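Local coordinates for lipid-transfer protein (Thermomonospora curvata, PDB 6OK1) that is a thiolase-fold protein named as a lipid-transfer protein, whose precise function is not established, at residues G164-S167 with E168-G171; G360-V363 with N364-G367. All coordinates share one frame; numbering follows the deposited sequence.

Interaction 1: G164-S167 with E168-G171; sequences GATS and EDFG
Thr166 and Asp169 form a capping box at the start of helix 167-182, just after helix 148-163 has ended at Gly164. The firm bond of the box runs from the backbone of the N-cap residue to the acid: Thr166 N donates to Asp169 OD2 over 2.8 Å. It meets that oxygen on the anti side, 25° out of the carboxylate plane. Asp169 can reach back because its CG stands beside its own backbone N (chi1 -65°), which swings the carboxylate over the first turn. Thr166 OG1 also accepts a capping bond from Glu168 N at 3.2 Å, bent and weak. That same hydroxyl makes a long, weak bond to Asp169 OD2, so the two side chains also touch each other directly. A water donates to both Asp169 OD2 and Gly164 O, tying the carboxylate to the end of the preceding helix. The other carboxylate oxygen, OD1, forms a salt bridge with Arg172. The negative charge, set beside the helix N-terminus, is probably stabilised by the helix dipole.

Ser167, its OG anti to the backbone N (chi1 178°), bonds to Gln200 NE2 of helix 196-201, while its carbonyl O takes the first firm bond of the helix, from Gly171 N at 2.8 Å. Phe170 packs against Ala156 and Met160 of helix 148-163, joining the two helices. Over one face of its ring, offset toward the rim, lies Thr166 O, 3.9 Å from Phe170 CD2.

Interaction 2: G360-V363 with N364-G367; sequences GTSV and NQPG
Gln365 OE1 accepts from Ser362 N at 2.9 Å, and Ser362 OG accepts from Asn364 N at the same distance, so each of these side chains grips the backbone across the turn. The first bond lies in the carbonyl plane of the Gln365 amide, with a C=O...donor angle of 158°. Gln365 gets there by a bend: CG leaves anti to the backbone N, and the chain then folds at chi2 (71°), bringing the amide back over Gly360. Its other end is held too, since NE2 donates to Gly367 O at 2.9 Å, almost within the amide plane, and also to Leu357 O of helix 348-359. With partners at both ends, the rotation of the amide is fixed.

Ser362 OG has a second partner in Glu353 OE2 of that helix. The backbone bond from Gln365 N to Ser362 O, 3.2 Å, is weak. Asn364 OD1 bonds to Thr183 OG1 and ND2 donates to Thr335 O, linking this loop to others.

The helix ends in a Schellman motif with Gly360, at positive phi, as its C-prime residue. The Gln365 amide packs on this glycine, its CD 3.5 Å from Gly360 CA. Val363 CG2 comes within 3.8 Å of Asn364 ND2, the two side chains crossing at a slant, and Val363 also touches Asn184. Beyond Gln365 the chain makes an inverse gamma turn centred on Pro366, which packs on Leu357 and Ile327. The chemistry implies a loop shaped chiefly by neutral side chains bonding to main-chain N-H and C=O groups, with Glu353 bringing in a carboxylate from the helix.

Overall arrangement
Both contacts are local and begin at a glycine with positive phi just after a helix, yet the chain then does different things. Interaction 1 passes straight into another helix, in the N-terminal thiolase domain; interaction 2 stays in the loop leading to strand 371-375, in the C-terminal one. Each is partly buried, mixing covered residues with exposed ones. Interaction 1 lies farther out, about 23 Å from the chain centre against 18 Å, centre to centre. A carboxylate carries the polar chemistry at the helix start, whereas amide and hydroxyl groups do so in the loop. The nearest atoms of interactions 1 and 2 are about 16 Å apart. Helix 167-182 nevertheless reaches from one to the other: the backbone O of His180 weakly accepts from Asn364 ND2.

Interaction 1: G164-S167 with E168-G171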
loop_
_atom_site.group_PDB
_atom_site.type_symbol
_atom_site.label_atom_id
_atom_site.label_comp_id
_atom_site.label_asym_id
_atom_site.label_seq_id
_atom_site.Cartn_x
_atom_site.Cartn_y
_atom_site.Cartn_z
ATOM N N GLY A 164 -11.843 36.614 1.364
ATOM C CA GLY A 164 -12.033 37.454 2.521
ATOM C C GLY A 164 -12.394 36.713 3.784
ATOM O O GLY A 164 -12.877 37.328 4.733
ATOM N N ALA A 165 -12.187 35.404 3.821
ATOM C CA ALA A 165 -12.314 34.671 5.063
ATOM C C ALA A 165 -11.218 35.111 6.015
ATOM O O ALA A 165 -10.126 35.518 5.595
ATOM C CB ALA A 165 -12.208 33.167 4.822
ATOM N N THR A 166 -11.525 35.026 7.307
ATOM C CA THR A 166 -10.646 35.458 8.369
ATOM C C THR A 166 -10.329 34.282 9.283
ATOM O O THR A 166 -10.949 33.223 9.210
ATOM C CB THR A 166 -11.283 36.565 9.223
ATOM O OG1 THR A 166 -12.352 36.006 9.984
ATOM C CG2 THR A 166 -11.826 37.691 8.335
ATOM N N SER A 167 -9.414 34.526 10.207
ATOM C CA SER A 167 -9.109 33.507 11.209
ATOM C C SER A 167 -10.351 33.123 12.008
ATOM O O SER A 167 -10.524 31.959 12.364
ATOM C CB SER A 167 -8.011 33.988 12.138
ATOM O OG SER A 167 -7.721 33.026 13.153
ATOM N N GLU A 168 -11.234 34.085 12.313
ATOM C CA GLU A 168 -12.426 33.724 13.072
ATOM C C GLU A 168 -13.322 32.775 12.291
ATOM O O GLU A 168 -14.026 31.956 12.902
ATOM C CB GLU A 168 -13.204 34.989 13.478
ATOM C CG GLU A 168 -12.517 35.740 14.587
ATOM C CD GLU A 168 -13.345 36.876 15.147
ATOM O OE1 GLU A 168 -14.196 37.402 14.404
ATOM O OE2 GLU A 168 -13.148 37.222 16.332
ATOM N N ASP A 169 -13.351 32.882 10.954
ATOM C CA ASP A 169 -14.131 31.928 10.163
ATOM C C ASP A 169 -13.600 30.510 10.341
ATOM O O ASP A 169 -14.375 29.564 10.518
ATOM C CB ASP A 169 -14.122 32.330 8.688
ATOM C CG ASP A 169 -14.823 33.637 8.450
ATOM O OD1 ASP A 169 -15.914 33.806 9.021
ATOM O OD2 ASP A 169 -14.279 34.489 7.717
ATOM N N PHE A 170 -12.276 30.339 10.317
ATOM C CA PHE A 170 -11.708 29.026 10.617
ATOM C C PHE A 170 -12.007 28.620 12.061
ATOM O O PHE A 170 -12.271 27.443 12.352
ATOM C CB PHE A 170 -10.191 29.043 10.375
ATOM C CG PHE A 170 -9.791 29.411 8.966
ATOM C CD1 PHE A 170 -10.584 29.090 7.877
ATOM C CD2 PHE A 170 -8.596 30.101 8.735
ATOM C CE1 PHE A 170 -10.192 29.423 6.583
ATOM C CE2 PHE A 170 -8.207 30.446 7.444
ATOM C CZ PHE A 170 -8.995 30.107 6.371
ATOM N N GLY A 171 -11.959 29.586 12.978
ATOM C CA GLY A 171 -12.229 29.306 14.374
ATOM C C GLY A 171 -13.625 28.775 14.624
ATOM O O GLY A 171 -13.829 27.947 15.522
HETATM O O HOH W 1 -15.100 36.956 6.868
#

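Interaction 2: G360-V363 with N364-G367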
loop_
_atom_site.group_PDB
_atom_site.type_symbol
_atom_site.label_atom_id
_atom_site.label_comp_id
_atom_site.label_asym_id
_atom_site.label_seq_id
_atom_site.Cartn_x
_atom_site.Cartn_y
_atom_site.Cartn_z
ATOM N N GLY A 360 -28.953 5.923 14.223
ATOM C CA GLY A 360 -29.647 6.699 15.244
ATOM C C GLY A 360 -28.967 6.719 16.593
ATOM O O GLY A 360 -29.577 7.152 17.579
ATOM N N THR A 361 -27.701 6.310 16.666
ATOM C CA THR A 361 -27.034 6.067 17.935
ATOM C C THR A 361 -25.896 7.041 18.221
ATOM O O THR A 361 -25.101 6.799 19.133
ATOM C CB THR A 361 -26.519 4.634 17.977
ATOM O OG1 THR A 361 -25.573 4.426 16.918
ATOM C CG2 THR A 361 -27.687 3.636 17.804
ATOM N N SER A 362 -25.821 8.162 17.508
ATOM C CA SER A 362 -24.821 9.163 17.846
ATOM C C SER A 362 -25.109 9.786 19.212
ATOM O O SER A 362 -26.266 10.015 19.575
ATOM C CB SER A 362 -24.784 10.261 16.787
ATOM O OG SER A 362 -24.030 11.360 17.266
ATOM N N VAL A 363 -24.043 10.092 19.959
ATOM C CA VAL A 363 -24.191 10.826 21.223
ATOM C C VAL A 363 -24.758 12.221 20.999
ATOM O O VAL A 363 -25.319 12.815 21.926
ATOM C CB VAL A 363 -22.850 10.906 21.992
ATOM C CG1 VAL A 363 -22.333 9.504 22.291
ATOM C CG2 VAL A 363 -21.808 11.741 21.212
ATOM N N ASN A 364 -24.637 12.757 19.781
ATOM C CA ASN A 364 -25.242 14.032 19.407
ATOM C C ASN A 364 -26.159 13.850 18.204
ATOM O O ASN A 364 -26.110 14.632 17.251
ATOM C CB ASN A 364 -24.155 15.067 19.105
ATOM C CG ASN A 364 -23.398 15.485 20.347
ATOM O OD1 ASN A 364 -24.000 15.821 21.365
ATOM N ND2 ASN A 364 -22.069 15.453 20.278
ATOM N N GLN A 365 -26.997 12.827 18.251
ATOM C CA GLN A 365 -27.919 12.537 17.164
ATOM C C GLN A 365 -28.792 13.757 16.864
ATOM O O GLN A 365 -29.518 14.225 17.758
ATOM C CB GLN A 365 -28.785 11.341 17.528
ATOM C CG GLN A 365 -29.591 10.784 16.375
ATOM C CD GLN A 365 -28.745 10.082 15.355
ATOM O OE1 GLN A 365 -27.746 9.443 15.689
ATOM N NE2 GLN A 365 -29.160 10.174 14.092
ATOM N N PRO A 366 -28.741 14.312 15.640
ATOM C CA PRO A 366 -29.554 15.482 15.274
ATOM C C PRO A 366 -30.922 15.077 14.748
ATOM O O PRO A 366 -31.366 15.545 13.695
ATOM C CB PRO A 366 -28.717 16.148 14.188
ATOM C CG PRO A 366 -28.086 14.989 13.481
ATOM C CD PRO A 366 -27.830 13.935 14.546
ATOM N N GLY A 367 -31.575 14.176 15.448
ATOM C CA GLY A 367 -32.802 13.595 14.941
ATOM C C GLY A 367 -32.517 12.514 13.913
ATOM O O GLY A 367 -31.394 12.028 13.770
#